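Local coordinates for protein glycoside Hydrolase (PDB 5T99) that probably hydrolyses beta-galactosidic bonds in agarose-derived oligosaccharides as a family 2 glycoside hydrolase of a gut bacterium, and binds the inhibitor d-galacto-isofagomine, at residues A96-K101 / L174-K179; G186-T191 / D442-S447; R502-L507 / A783-C788. All coordinates share one frame; numbering follows the deposited sequence.

Overall arrangement
The three contacts lie in series along the chain and none touches another. Contact 1 belongs to the N-terminal sugar-binding domain; contact 2 joins the following beta-sandwich domain to the TIM barrel; contact 3 ties a loop that follows barrel strand 490-495 to the C-terminal domain. Contacts 1 and 2 are linked through strands 172-177 and 180-194, successive in sequence, with centres about 30 Å apart and nearest atoms about 9 Å apart. Contact 3 is on the opposite side of the chain's centre from both, about 56 Å from contact 1 and about 46 Å from contact 2, centre to centre. None includes a residue of the d-galacto-isofagomine pocket, although pocket residues Glu494 and Ser497 shortly precede Arg502 in sequence.

Contact 1 of 3, residues A96-K101 / L174-K179; sequences AQWKDK and LRVDNK. With EDO (1,2-ethanediol), chain M.
Lys101 and Asn178 bring the two backbones nearest, CA to CA 5.2 Å, where a type II turn from Trp98 to Lys101 leads into strand 102-107 and strand 172-177 ends beside it. Both strands belong to one antiparallel sheet of the family 2 sugar-binding domain, so the contact lies where one strand of that sheet ends and its antiparallel neighbour begins. On the apolar side, Val176 sets CG2 over one face of the Trp98 indole, a CH-pi contact 3.9 Å from the centroid of the five-membered ring and 23° off its normal. Leu174 comes from the opposite direction to Trp98, its CD2 meeting CZ2 of the Trp98 benzo ring at 3.6 Å. The other Val176 branch, CG1, lies against Lys101 CG at 3.5 Å.

A bend at chi2 (25°) turns the Lys101 chain past the carbonyl of Asp177 and alongside Asn178, pointing the same way. Its NZ then donates to Asn178 OD1 at 3.1 Å, nearly along the C=O axis (175°). The amide is held at its other end as well, since Asn178 ND2 donates to Thr281 O. A leucine in place of Lys101 has no ammonium to offer Asn178 OD1, and the amide would probably be held less firmly against rotation. At the turn itself, the extended Lys179 chain brings CE to 3.2 Å from Asp100 O. An ethanediol, probably from the crystallisation liquor, bridges the turn: Asp100 N donates to its O1 at 2.9 Å, and its O2 donates to Lys101 O at 2.8 Å.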
ATOM      1  N   ALA A  96      -9.666 -37.197  -0.875  1.00 35.16           N
ATOM      2  CA  ALA A  96     -10.587 -38.064  -0.121  1.00 36.44           C
ATOM      3  C   ALA A  96     -11.070 -37.406   1.175  1.00 36.02           C
ATOM      4  O   ALA A  96     -12.211 -37.596   1.576  1.00 35.32           O
ATOM      5  CB  ALA A  96      -9.930 -39.413   0.175  1.00 36.68           C
ATOM      6  N   GLN A  97     -10.199 -36.619   1.805  1.00 37.82           N
ATOM      7  CA  GLN A  97     -10.556 -35.838   2.998  1.00 38.78           C
ATOM      8  C   GLN A  97     -11.599 -34.743   2.768  1.00 35.78           C
ATOM      9  O   GLN A  97     -12.155 -34.243   3.740  1.00 36.39           O
ATOM     10  CB  GLN A  97      -9.312 -35.197   3.611  1.00 43.43           C
ATOM     11  CG  GLN A  97      -8.357 -36.197   4.248  1.00 48.31           C
ATOM     12  CD  GLN A  97      -7.025 -35.570   4.622  1.00 52.33           C
ATOM     13  OE1 GLN A  97      -6.620 -35.603   5.785  1.00 57.95           O
ATOM     14  NE2 GLN A  97      -6.340 -34.983   3.636  1.00 53.12           N
ATOM     15  N   TRP A  98     -11.847 -34.355   1.512  1.00 32.31           N
ATOM     16  CA  TRP A  98     -12.894 -33.380   1.190  1.00 30.91           C
ATOM     17  C   TRP A  98     -14.282 -34.008   0.991  1.00 30.96           C
ATOM     18  O   TRP A  98     -15.245 -33.294   0.730  1.00 29.66           O
ATOM     19  CB  TRP A  98     -12.540 -32.569  -0.067  1.00 29.49           C
ATOM     20  CG  TRP A  98     -11.167 -31.994  -0.119  1.00 28.13           C
ATOM     21  CD1 TRP A  98     -10.300 -31.817   0.918  1.00 28.16           C
ATOM     22  CD2 TRP A  98     -10.508 -31.491  -1.283  1.00 27.42           C
ATOM     23  NE1 TRP A  98      -9.131 -31.244   0.465  1.00 27.71           N
ATOM     24  CE2 TRP A  98      -9.241 -31.026  -0.881  1.00 26.81           C
ATOM     25  CE3 TRP A  98     -10.873 -31.380  -2.630  1.00 27.25           C
ATOM     26  CZ2 TRP A  98      -8.327 -30.483  -1.777  1.00 26.50           C
ATOM     27  CZ3 TRP A  98      -9.970 -30.818  -3.517  1.00 27.06           C
ATOM     28  CH2 TRP A  98      -8.707 -30.384  -3.087  1.00 26.46           C
ATOM     29  N   LYS A  99     -14.382 -35.334   1.077  1.00 33.72           N
ATOM     30  CA  LYS A  99     -15.669 -36.043   0.970  1.00 35.14           C
ATOM     31  C   LYS A  99     -16.653 -35.539   2.033  1.00 34.25           C
ATOM     32  O   LYS A  99     -16.305 -35.475   3.213  1.00 33.15           O
ATOM     33  CB  LYS A  99     -15.434 -37.558   1.110  1.00 37.23           C
ATOM     34  CG  LYS A  99     -16.665 -38.459   1.033  1.00 39.85           C
ATOM     35  CD  LYS A  99     -17.364 -38.381  -0.313  1.00 42.92           C
ATOM     36  CE  LYS A  99     -18.570 -39.312  -0.372  1.00 46.08           C
ATOM     37  NZ  LYS A  99     -18.196 -40.752  -0.259  1.00 46.88           N
ATOM     38  N   ASP A 100     -17.848 -35.139   1.595  1.00 33.66           N
ATOM     39  CA  ASP A 100     -18.931 -34.639   2.476  1.00 34.25           C
ATOM     40  C   ASP A 100     -18.624 -33.339   3.243  1.00 32.98           C
ATOM     41  O   ASP A 100     -19.366 -32.969   4.158  1.00 31.26           O
ATOM     42  CB  ASP A 100     -19.423 -35.743   3.443  1.00 35.21           C
ATOM     43  CG  ASP A 100     -20.069 -36.923   2.707  1.00 35.69           C
ATOM     44  OD1 ASP A 100     -21.001 -36.679   1.903  1.00 34.16           O
ATOM     45  OD2 ASP A 100     -19.651 -38.082   2.945  1.00 34.31           O
ATOM     46  N   LYS A 101     -17.559 -32.643   2.830  1.00 31.65           N
ATOM     47  CA  LYS A 101     -17.165 -31.358   3.385  1.00 31.17           C
ATOM     48  C   LYS A 101     -17.747 -30.242   2.546  1.00 28.98           C
ATOM     49  O   LYS A 101     -18.081 -30.442   1.378  1.00 27.59           O
ATOM     50  CB  LYS A 101     -15.637 -31.221   3.393  1.00 32.95           C
ATOM     51  CG  LYS A 101     -14.901 -31.746   4.621  1.00 35.61           C
ATOM     52  CD  LYS A 101     -15.629 -32.842   5.384  1.00 37.17           C
ATOM     53  CE  LYS A 101     -14.726 -33.495   6.411  1.00 38.96           C
ATOM     54  NZ  LYS A 101     -15.547 -34.353   7.307  1.00 41.47           N
ATOM     55  N   LEU A 174      -8.125 -22.187  -0.539  1.00 22.99           N
ATOM     56  CA  LEU A 174      -8.995 -23.347  -0.446  1.00 23.91           C
ATOM     57  C   LEU A 174      -9.486 -23.469   0.993  1.00 23.25           C
ATOM     58  O   LEU A 174      -8.684 -23.453   1.919  1.00 22.77           O
ATOM     59  CB  LEU A 174      -8.226 -24.612  -0.851  1.00 24.98           C
ATOM     60  CG  LEU A 174      -8.903 -25.970  -0.620  1.00 25.79           C
ATOM     61  CD1 LEU A 174     -10.056 -26.158  -1.590  1.00 25.29           C
ATOM     62  CD2 LEU A 174      -7.869 -27.087  -0.739  1.00 26.28           C
ATOM     63  N   ARG A 175     -10.798 -23.605   1.168  1.00 24.29           N
ATOM     64  CA  ARG A 175     -11.419 -23.721   2.489  1.00 25.30           C
ATOM     65  C   ARG A 175     -12.245 -24.994   2.520  1.00 25.75           C
ATOM     66  O   ARG A 175     -13.216 -25.134   1.766  1.00 27.02           O
ATOM     67  CB  ARG A 175     -12.288 -22.494   2.784  1.00 25.86           C
ATOM     68  CG  ARG A 175     -11.464 -21.252   3.111  1.00 26.93           C
ATOM     69  CD  ARG A 175     -12.177 -19.946   2.793  1.00 27.62           C
ATOM     70  NE  ARG A 175     -11.234 -18.827   2.694  1.00 28.39           N
ATOM     71  CZ  ARG A 175     -11.511 -17.620   2.182  1.00 29.06           C
ATOM     72  NH1 ARG A 175     -12.736 -17.320   1.716  1.00 28.64           N
ATOM     73  NH2 ARG A 175     -10.547 -16.693   2.141  1.00 29.14           N
ATOM     74  N   VAL A 176     -11.834 -25.934   3.366  1.00 25.85           N
ATOM     75  CA  VAL A 176     -12.512 -27.200   3.517  1.00 26.13           C
ATOM     76  C   VAL A 176     -13.072 -27.199   4.928  1.00 26.89           C
ATOM     77  O   VAL A 176     -12.311 -27.179   5.896  1.00 26.48           O
ATOM     78  CB  VAL A 176     -11.542 -28.378   3.308  1.00 27.06           C
ATOM     79  CG1 VAL A 176     -12.227 -29.716   3.602  1.00 27.50           C
ATOM     80  CG2 VAL A 176     -11.005 -28.361   1.884  1.00 27.18           C
ATOM     81  N   ASP A 177     -14.398 -27.200   5.042  1.00 27.24           N
ATOM     82  CA  ASP A 177     -15.067 -27.159   6.338  1.00 27.14           C
ATOM     83  C   ASP A 177     -16.010 -28.345   6.551  1.00 25.88           C
ATOM     84  O   ASP A 177     -16.481 -28.947   5.591  1.00 26.19           O
ATOM     85  CB  ASP A 177     -15.846 -25.849   6.470  1.00 28.24           C
ATOM     86  CG  ASP A 177     -14.942 -24.660   6.718  1.00 29.59           C
ATOM     87  OD1 ASP A 177     -14.787 -24.270   7.887  1.00 29.35           O
ATOM     88  OD2 ASP A 177     -14.372 -24.123   5.746  1.00 31.87           O
ATOM     89  N   ASN A 178     -16.274 -28.668   7.820  1.00 24.09           N
ATOM     90  CA  ASN A 178     -17.405 -29.523   8.192  1.00 23.65           C
ATOM     91  C   ASN A 178     -18.680 -28.711   8.021  1.00 23.61           C
ATOM     92  O   ASN A 178     -18.620 -27.507   7.790  1.00 23.91           O
ATOM     93  CB  ASN A 178     -17.275 -30.025   9.632  1.00 23.08           C
ATOM     94  CG  ASN A 178     -16.041 -30.881   9.833  1.00 22.77           C
ATOM     95  OD1 ASN A 178     -15.880 -31.913   9.180  1.00 22.28           O
ATOM     96  ND2 ASN A 178     -15.145 -30.448  10.707  1.00 22.39           N
ATOM     97  N   LYS A 179     -19.831 -29.365   8.134  1.00 23.73           N
ATOM     98  CA  LYS A 179     -21.106 -28.718   7.817  1.00 23.84           C
ATOM     99  C   LYS A 179     -21.644 -27.728   8.884  1.00 23.49           C
ATOM    100  O   LYS A 179     -22.660 -27.046   8.639  1.00 22.90           O
ATOM    101  CB  LYS A 179     -22.145 -29.772   7.458  1.00 25.07           C
ATOM    102  CG  LYS A 179     -21.824 -30.457   6.140  1.00 26.66           C
ATOM    103  CD  LYS A 179     -22.874 -31.488   5.767  1.00 27.73           C
ATOM    104  CE  LYS A 179     -22.457 -32.276   4.534  1.00 28.60           C
ATOM    105  NZ  LYS A 179     -23.623 -32.930   3.877  1.00 29.05           N
TER
HETATM  106  C1  EDO M 911     -17.739 -33.607  -1.822  1.00 29.82           C
HETATM  107  O1  EDO M 911     -18.148 -34.862  -1.259  1.00 28.92           O
HETATM  108  C2  EDO M 911     -18.744 -32.489  -1.559  1.00 30.28           C
HETATM  109  O2  EDO M 911     -19.219 -32.483  -0.203  1.00 31.44           O

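Contact 2 of 3, residues G186-T191 / D442-S447; sequences GVYVTT and DPTRPS. With EDO (1,2-ethanediol), chain J.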
ATOM      1  N   GLY A 186     -16.613 -14.116   9.127  1.00 19.74           N
ATOM      2  CA  GLY A 186     -17.611 -14.521  10.108  1.00 19.14           C
ATOM      3  C   GLY A 186     -17.357 -14.189  11.571  1.00 18.28           C
ATOM      4  O   GLY A 186     -18.159 -14.587  12.424  1.00 18.01           O
ATOM      5  N   VAL A 187     -16.254 -13.493  11.867  1.00 17.88           N
ATOM      6  CA  VAL A 187     -15.981 -12.976  13.216  1.00 17.58           C
ATOM      7  C   VAL A 187     -15.684 -11.478  13.151  1.00 17.29           C
ATOM      8  O   VAL A 187     -14.914 -11.022  12.313  1.00 17.74           O
ATOM      9  CB  VAL A 187     -14.802 -13.703  13.890  1.00 17.70           C
ATOM     10  CG1 VAL A 187     -14.497 -13.091  15.255  1.00 17.80           C
ATOM     11  CG2 VAL A 187     -15.093 -15.189  14.019  1.00 17.64           C
ATOM     12  N   TYR A 188     -16.296 -10.730  14.060  1.00 16.60           N
ATOM     13  CA  TYR A 188     -16.188  -9.287  14.110  1.00 15.96           C
ATOM     14  C   TYR A 188     -15.781  -8.902  15.543  1.00 16.05           C
ATOM     15  O   TYR A 188     -16.571  -9.057  16.468  1.00 16.53           O
ATOM     16  CB  TYR A 188     -17.546  -8.692  13.688  1.00 15.40           C
ATOM     17  CG  TYR A 188     -17.727  -7.196  13.808  1.00 15.02           C
ATOM     18  CD1 TYR A 188     -16.655  -6.295  13.685  1.00 14.76           C
ATOM     19  CD2 TYR A 188     -19.009  -6.663  14.008  1.00 15.17           C
ATOM     20  CE1 TYR A 188     -16.865  -4.918  13.771  1.00 14.65           C
ATOM     21  CE2 TYR A 188     -19.223  -5.295  14.090  1.00 14.89           C
ATOM     22  CZ  TYR A 188     -18.157  -4.424  13.974  1.00 14.80           C
ATOM     23  OH  TYR A 188     -18.406  -3.064  14.086  1.00 14.74           O
ATOM     24  N   VAL A 189     -14.542  -8.420  15.702  1.00 15.94           N
ATOM     25  CA  VAL A 189     -13.922  -8.137  16.997  1.00 15.52           C
ATOM     26  C   VAL A 189     -13.841  -6.631  17.221  1.00 15.36           C
ATOM     27  O   VAL A 189     -13.230  -5.926  16.410  1.00 16.33           O
ATOM     28  CB  VAL A 189     -12.485  -8.703  17.035  1.00 15.75           C
ATOM     29  CG1 VAL A 189     -11.823  -8.445  18.395  1.00 15.62           C
ATOM     30  CG2 VAL A 189     -12.482 -10.190  16.689  1.00 15.90           C
ATOM     31  N   THR A 190     -14.434  -6.145  18.313  1.00 14.78           N
ATOM     32  CA  THR A 190     -14.381  -4.728  18.695  1.00 14.44           C
ATOM     33  C   THR A 190     -13.877  -4.590  20.130  1.00 14.16           C
ATOM     34  O   THR A 190     -13.779  -5.590  20.849  1.00 13.84           O
ATOM     35  CB  THR A 190     -15.759  -4.054  18.544  1.00 15.01           C
ATOM     36  OG1 THR A 190     -16.771  -4.782  19.280  1.00 14.76           O
ATOM     37  CG2 THR A 190     -16.142  -3.979  17.052  1.00 15.16           C
ATOM     38  N   THR A 191     -13.531  -3.365  20.529  1.00 14.20           N
ATOM     39  CA  THR A 191     -13.020  -3.077  21.877  1.00 14.50           C
ATOM     40  C   THR A 191     -13.706  -1.837  22.460  1.00 15.09           C
ATOM     41  O   THR A 191     -13.151  -0.723  22.435  1.00 16.25           O
ATOM     42  CB  THR A 191     -11.487  -2.902  21.904  1.00 14.24           C
ATOM     43  OG1 THR A 191     -11.091  -1.875  20.994  1.00 14.12           O
ATOM     44  CG2 THR A 191     -10.793  -4.181  21.536  1.00 14.35           C
ATOM     45  N   ASP A 442     -20.256  -0.954  10.385  1.00 16.12           N
ATOM     46  CA  ASP A 442     -19.190  -0.711  11.359  1.00 15.96           C
ATOM     47  C   ASP A 442     -19.262   0.731  11.901  1.00 15.71           C
ATOM     48  O   ASP A 442     -18.571   1.637  11.393  1.00 15.42           O
ATOM     49  CB  ASP A 442     -17.806  -1.011  10.755  1.00 15.96           C
ATOM     50  CG  ASP A 442     -16.681  -0.825  11.756  1.00 16.17           C
ATOM     51  OD1 ASP A 442     -16.884  -1.205  12.937  1.00 16.15           O
ATOM     52  OD2 ASP A 442     -15.600  -0.292  11.378  1.00 16.23           O
ATOM     53  N   PRO A 443     -20.089   0.944  12.949  1.00 15.17           N
ATOM     54  CA  PRO A 443     -20.122   2.262  13.599  1.00 14.89           C
ATOM     55  C   PRO A 443     -18.894   2.591  14.455  1.00 14.75           C
ATOM     56  O   PRO A 443     -18.835   3.697  14.973  1.00 14.40           O
ATOM     57  CB  PRO A 443     -21.376   2.196  14.469  1.00 14.74           C
ATOM     58  CG  PRO A 443     -21.535   0.749  14.767  1.00 15.06           C
ATOM     59  CD  PRO A 443     -21.067   0.016  13.545  1.00 15.01           C
ATOM     60  N   THR A 444     -17.930   1.670  14.584  1.00 14.58           N
ATOM     61  CA  THR A 444     -16.710   1.913  15.387  1.00 14.50           C
ATOM     62  C   THR A 444     -15.630   2.725  14.662  1.00 14.71           C
ATOM     63  O   THR A 444     -14.557   2.978  15.236  1.00 14.73           O
ATOM     64  CB  THR A 444     -16.049   0.598  15.874  1.00 13.96           C
ATOM     65  OG1 THR A 444     -15.367  -0.036  14.789  1.00 13.70           O
ATOM     66  CG2 THR A 444     -17.085  -0.349  16.469  1.00 13.87           C
ATOM     67  N   ARG A 445     -15.899   3.092  13.407  1.00 14.69           N
ATOM     68  CA  ARG A 445     -14.973   3.860  12.584  1.00 14.31           C
ATOM     69  C   ARG A 445     -15.764   4.854  11.751  1.00 14.02           C
ATOM     70  O   ARG A 445     -16.795   4.491  11.190  1.00 14.15           O
ATOM     71  CB  ARG A 445     -14.216   2.932  11.642  1.00 14.38           C
ATOM     72  CG  ARG A 445     -13.234   1.985  12.319  1.00 14.40           C
ATOM     73  CD  ARG A 445     -12.526   1.136  11.274  1.00 14.35           C
ATOM     74  NE  ARG A 445     -11.654   0.111  11.847  1.00 14.13           N
ATOM     75  CZ  ARG A 445     -12.045  -1.061  12.346  1.00 14.21           C
ATOM     76  NH1 ARG A 445     -13.325  -1.417  12.380  1.00 13.94           N
ATOM     77  NH2 ARG A 445     -11.126  -1.895  12.833  1.00 14.56           N
ATOM     78  N   PRO A 446     -15.292   6.111  11.668  1.00 13.89           N
ATOM     79  CA  PRO A 446     -16.019   7.112  10.882  1.00 13.49           C
ATOM     80  C   PRO A 446     -15.918   6.930   9.378  1.00 13.34           C
ATOM     81  O   PRO A 446     -14.936   6.370   8.887  1.00 13.30           O
ATOM     82  CB  PRO A 446     -15.349   8.427  11.287  1.00 13.38           C
ATOM     83  CG  PRO A 446     -13.994   8.029  11.738  1.00 13.51           C
ATOM     84  CD  PRO A 446     -14.206   6.738  12.450  1.00 13.64           C
ATOM     85  N   SER A 447     -16.944   7.396   8.665  1.00 13.13           N
ATOM     86  CA  SER A 447     -16.900   7.516   7.215  1.00 12.71           C
ATOM     87  C   SER A 447     -16.207   8.816   6.828  1.00 12.66           C
ATOM     88  O   SER A 447     -16.203   9.790   7.578  1.00 12.11           O
ATOM     89  CB  SER A 447     -18.312   7.513   6.644  1.00 12.73           C
ATOM     90  OG  SER A 447     -19.066   8.617   7.119  1.00 12.61           O
TER
HETATM   91  C1  EDO J 908     -10.896  -3.436  15.948  1.00 24.28           C
HETATM   92  O1  EDO J 908     -12.052  -3.919  15.216  1.00 24.12           O
HETATM   93  C2  EDO J 908     -10.100  -4.564  16.615  1.00 23.70           C
HETATM   94  O2  EDO J 908      -8.759  -4.686  16.092  1.00 22.22           O
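Strand 180-194, through its residues 186-191, passes a type I turn, Asp442 to Arg445, that follows helix 427-441; the backbones stay well apart, with CA atoms 9.5 Å apart for Tyr188 and Asp442 and 7.8 Å for Thr190 and Thr444. Side chains therefore make the contact. Tyr188 spans the wider separation with its ring, CG lying anti to the backbone N (chi1 173°), and its OH donates to Asp442 OD1 at 2.7 Å. The carboxylate oxygen sits at the ring edge, near the ring plane, while the carboxylate itself stands almost perpendicular to the ring, the two planes 82° apart. Tyr188 uses the anti side of OD1; Thr444 OG1 donates to the same oxygen from the syn side, also at 2.7 Å.

The two segments come from different domains: the strand from the beta-sandwich that follows the sugar-binding domain, the turn from the TIM barrel, where it links a helix to barrel strand 447-451. This is thus a domain junction, to which the Tyr188 bond to Asp442 OD1 contributes; Asn405 also bonds the strand backbone at Val187 and Val189. The second carboxylate oxygen is taken on the barrel side. Arg445 NH1 forms a salt bridge with Asp442 OD2 at 2.7 Å, reaching it from above the carboxylate plane, although OD2 lies close to the guanidinium plane. Trp412 NE1 donates to OD2 too, so both oxygens are engaged and the carboxylate is probably fixed in rotation. Arg404 adds a cation-pi contact to the Tyr188 ring. Beside the polar link the methyls of Thr190 and Thr444 meet, CG2 to CG2 at 3.8 Å; Thr444 CG2 also lies against the Tyr188 hydroxyl oxygen.

Contact 3 of 3, residues R502-L507 / A783-C788; sequences RGVYHL and AFSGMC
Arg502 runs extended through its first two torsions (chi1 -175°) and then bends at chi3 (55°), which swings its guanidinium onto the carbonyl of Phe784; Ser785 meets the Arg502 backbone with OG anti to its own carbonyl carbon (chi1 -63°). NH2 of Arg502 donates to Phe784 O at 2.9 Å, arriving above the carbonyl plane, with the oxygen itself tilted from the guanidinium plane. A weak second bond comes from Arg502 NH1. Met787 N reaches the same Phe784 O from the opposite face at 3.0 Å, so that oxygen accepts both the turn's own backbone bond and the arginine. Outside the pair, NE forms a salt bridge with Asp591 OD2, and NH2, besides its bond to Phe784 O, donates to Asn767 O. These partners probably hold the group's orientation and balance its charge in a buried position.

The return bond runs the other way across the contact, Ser785 OG donating to Arg502 O at 2.8 Å, slightly tilted from the carbonyl plane. Close by, Gly503 and Ser785 bring their CA atoms to 5.3 Å. A CB on Gly503 would fall too close to Ser785 CB, and the positive phi of Gly503 by itself favours glycine. Val504 crosses the Phe784 side chain at about a right angle, and its CG2 touches Phe784 CZ at 3.7 Å. Met787 adds a contact, its CE 3.8 Å from Arg502 NH1.

Phe784 to Met787 form a type I' turn, closed by Phe784 N to Met787 O at 2.7 Å as well; such tight turns are characteristic of beta-hairpins, and here the turn leads into strand 787-793 of the C-terminal beta domain, docked against the loop after barrel strand 490-495.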
ATOM      1  N   ARG A 502      14.096  11.878  -9.694  1.00 26.55           N
ATOM      2  CA  ARG A 502      15.213  11.661  -8.759  1.00 26.66           C
ATOM      3  C   ARG A 502      16.528  12.150  -9.347  1.00 26.72           C
ATOM      4  O   ARG A 502      16.894  11.736 -10.441  1.00 27.36           O
ATOM      5  CB  ARG A 502      15.365  10.165  -8.426  1.00 25.85           C
ATOM      6  CG  ARG A 502      16.420   9.869  -7.359  1.00 25.36           C
ATOM      7  CD  ARG A 502      16.370   8.423  -6.878  1.00 25.35           C
ATOM      8  NE  ARG A 502      16.472   7.481  -7.986  1.00 25.41           N
ATOM      9  CZ  ARG A 502      17.592   7.188  -8.652  1.00 25.69           C
ATOM     10  NH1 ARG A 502      18.757   7.749  -8.333  1.00 25.64           N
ATOM     11  NH2 ARG A 502      17.545   6.316  -9.659  1.00 26.04           N
ATOM     12  N   GLY A 503      17.224  13.018  -8.619  1.00 26.81           N
ATOM     13  CA  GLY A 503      18.551  13.480  -9.012  1.00 28.81           C
ATOM     14  C   GLY A 503      18.659  14.283 -10.305  1.00 30.58           C
ATOM     15  O   GLY A 503      19.719  14.299 -10.921  1.00 29.72           O
ATOM     16  N   VAL A 504      17.576  14.953 -10.705  1.00 31.80           N
ATOM     17  CA  VAL A 504      17.561  15.772 -11.915  1.00 32.88           C
ATOM     18  C   VAL A 504      17.295  17.214 -11.520  1.00 33.59           C
ATOM     19  O   VAL A 504      16.282  17.506 -10.909  1.00 34.61           O
ATOM     20  CB  VAL A 504      16.498  15.290 -12.923  1.00 33.06           C
ATOM     21  CG1 VAL A 504      16.449  16.204 -14.145  1.00 33.04           C
ATOM     22  CG2 VAL A 504      16.789  13.853 -13.342  1.00 33.47           C
ATOM     23  N   TYR A 505      18.224  18.098 -11.872  1.00 36.18           N
ATOM     24  CA  TYR A 505      18.132  19.532 -11.596  1.00 38.75           C
ATOM     25  C   TYR A 505      18.311  20.264 -12.921  1.00 44.44           C
ATOM     26  O   TYR A 505      19.218  19.928 -13.713  1.00 46.84           O
ATOM     27  CB  TYR A 505      19.215  19.951 -10.590  1.00 36.26           C
ATOM     28  CG  TYR A 505      19.291  19.005  -9.434  1.00 34.52           C
ATOM     29  CD1 TYR A 505      18.455  19.158  -8.332  1.00 33.70           C
ATOM     30  CD2 TYR A 505      20.150  17.908  -9.467  1.00 34.06           C
ATOM     31  CE1 TYR A 505      18.504  18.269  -7.280  1.00 32.33           C
ATOM     32  CE2 TYR A 505      20.201  17.005  -8.418  1.00 32.58           C
ATOM     33  CZ  TYR A 505      19.373  17.190  -7.331  1.00 32.17           C
ATOM     34  OH  TYR A 505      19.423  16.297  -6.290  1.00 31.76           O
ATOM     35  N   HIS A 506      17.441  21.242 -13.167  1.00 47.01           N
ATOM     36  CA  HIS A 506      17.460  22.019 -14.412  1.00 51.06           C
ATOM     37  C   HIS A 506      17.861  23.453 -14.089  1.00 54.13           C
ATOM     38  O   HIS A 506      17.073  24.198 -13.489  1.00 53.09           O
ATOM     39  CB  HIS A 506      16.082  21.987 -15.091  1.00 49.38           C
ATOM     40  CG  HIS A 506      15.761  20.680 -15.743  1.00 48.67           C
ATOM     41  ND1 HIS A 506      14.470  20.221 -15.895  1.00 48.28           N
ATOM     42  CD2 HIS A 506      16.565  19.725 -16.271  1.00 47.85           C
ATOM     43  CE1 HIS A 506      14.491  19.047 -16.502  1.00 47.90           C
ATOM     44  NE2 HIS A 506      15.751  18.724 -16.740  1.00 48.58           N
ATOM     45  N   LEU A 507      19.083  23.825 -14.482  1.00 58.26           N
ATOM     46  CA  LEU A 507      19.677  25.126 -14.136  1.00 61.07           C
ATOM     47  C   LEU A 507      19.972  25.984 -15.389  1.00 62.00           C
ATOM     48  O   LEU A 507      20.823  25.592 -16.198  1.00 58.84           O
ATOM     49  CB  LEU A 507      20.957  24.899 -13.316  1.00 60.32           C
ATOM     50  CG  LEU A 507      20.746  24.268 -11.927  1.00 58.54           C
ATOM     51  CD1 LEU A 507      22.065  23.967 -11.226  1.00 58.23           C
ATOM     52  CD2 LEU A 507      19.875  25.154 -11.043  1.00 58.16           C
ATOM     53  N   ALA A 783      21.433   2.637 -15.285  1.00 29.48           N
ATOM     54  CA  ALA A 783      21.383   3.547 -14.157  1.00 29.03           C
ATOM     55  C   ALA A 783      20.579   4.770 -14.558  1.00 28.64           C
ATOM     56  O   ALA A 783      20.485   5.095 -15.742  1.00 28.17           O
ATOM     57  CB  ALA A 783      22.777   3.953 -13.708  1.00 29.16           C
ATOM     58  N   PHE A 784      19.957   5.397 -13.560  1.00 28.52           N
ATOM     59  CA  PHE A 784      19.323   6.702 -13.700  1.00 27.81           C
ATOM     60  C   PHE A 784      19.817   7.532 -12.532  1.00 27.08           C
ATOM     61  O   PHE A 784      19.791   7.075 -11.383  1.00 27.12           O
ATOM     62  CB  PHE A 784      17.792   6.586 -13.684  1.00 28.17           C
ATOM     63  CG  PHE A 784      17.080   7.905 -13.871  1.00 28.68           C
ATOM     64  CD1 PHE A 784      17.063   8.533 -15.113  1.00 28.72           C
ATOM     65  CD2 PHE A 784      16.426   8.523 -12.802  1.00 29.03           C
ATOM     66  CE1 PHE A 784      16.418   9.749 -15.289  1.00 28.86           C
ATOM     67  CE2 PHE A 784      15.779   9.742 -12.973  1.00 28.84           C
ATOM     68  CZ  PHE A 784      15.777  10.357 -14.218  1.00 29.01           C
ATOM     69  N   SER A 785      20.290   8.736 -12.829  1.00 26.09           N
ATOM     70  CA  SER A 785      20.897   9.616 -11.834  1.00 26.16           C
ATOM     71  C   SER A 785      21.826   8.887 -10.848  1.00 26.20           C
ATOM     72  O   SER A 785      21.748   9.085  -9.631  1.00 26.33           O
ATOM     73  CB  SER A 785      19.810  10.412 -11.106  1.00 26.19           C
ATOM     74  OG  SER A 785      19.117  11.251 -12.015  1.00 25.67           O
ATOM     75  N   GLY A 786      22.693   8.037 -11.404  1.00 25.96           N
ATOM     76  CA  GLY A 786      23.714   7.313 -10.656  1.00 25.78           C
ATOM     77  C   GLY A 786      23.359   5.906 -10.203  1.00 26.06           C
ATOM     78  O   GLY A 786      24.259   5.139  -9.834  1.00 24.76           O
ATOM     79  N   MET A 787      22.074   5.548 -10.231  1.00 26.34           N
ATOM     80  CA  MET A 787      21.627   4.328  -9.569  1.00 26.67           C
ATOM     81  C   MET A 787      20.570   3.561 -10.332  1.00 27.28           C
ATOM     82  O   MET A 787      19.833   4.104 -11.162  1.00 27.33           O
ATOM     83  CB  MET A 787      21.088   4.644  -8.166  1.00 27.08           C
ATOM     84  CG  MET A 787      22.167   4.880  -7.114  1.00 27.44           C
ATOM     85  SD  MET A 787      21.534   5.159  -5.441  1.00 26.24           S
ATOM     86  CE  MET A 787      21.182   6.918  -5.472  1.00 25.42           C
ATOM     87  N   CYS A 788      20.520   2.274 -10.032  1.00 27.09           N
ATOM     88  CA  CYS A 788      19.418   1.429 -10.423  1.00 27.30           C
ATOM     89  C   CYS A 788      19.251   0.360  -9.327  1.00 26.20           C
ATOM     90  O   CYS A 788      19.892   0.447  -8.271  1.00 24.65           O
ATOM     91  CB  CYS A 788      19.633   0.873 -11.839  1.00 27.68           C
ATOM     92  SG  CYS A 788      21.000  -0.276 -12.059  1.00 28.62           S
TER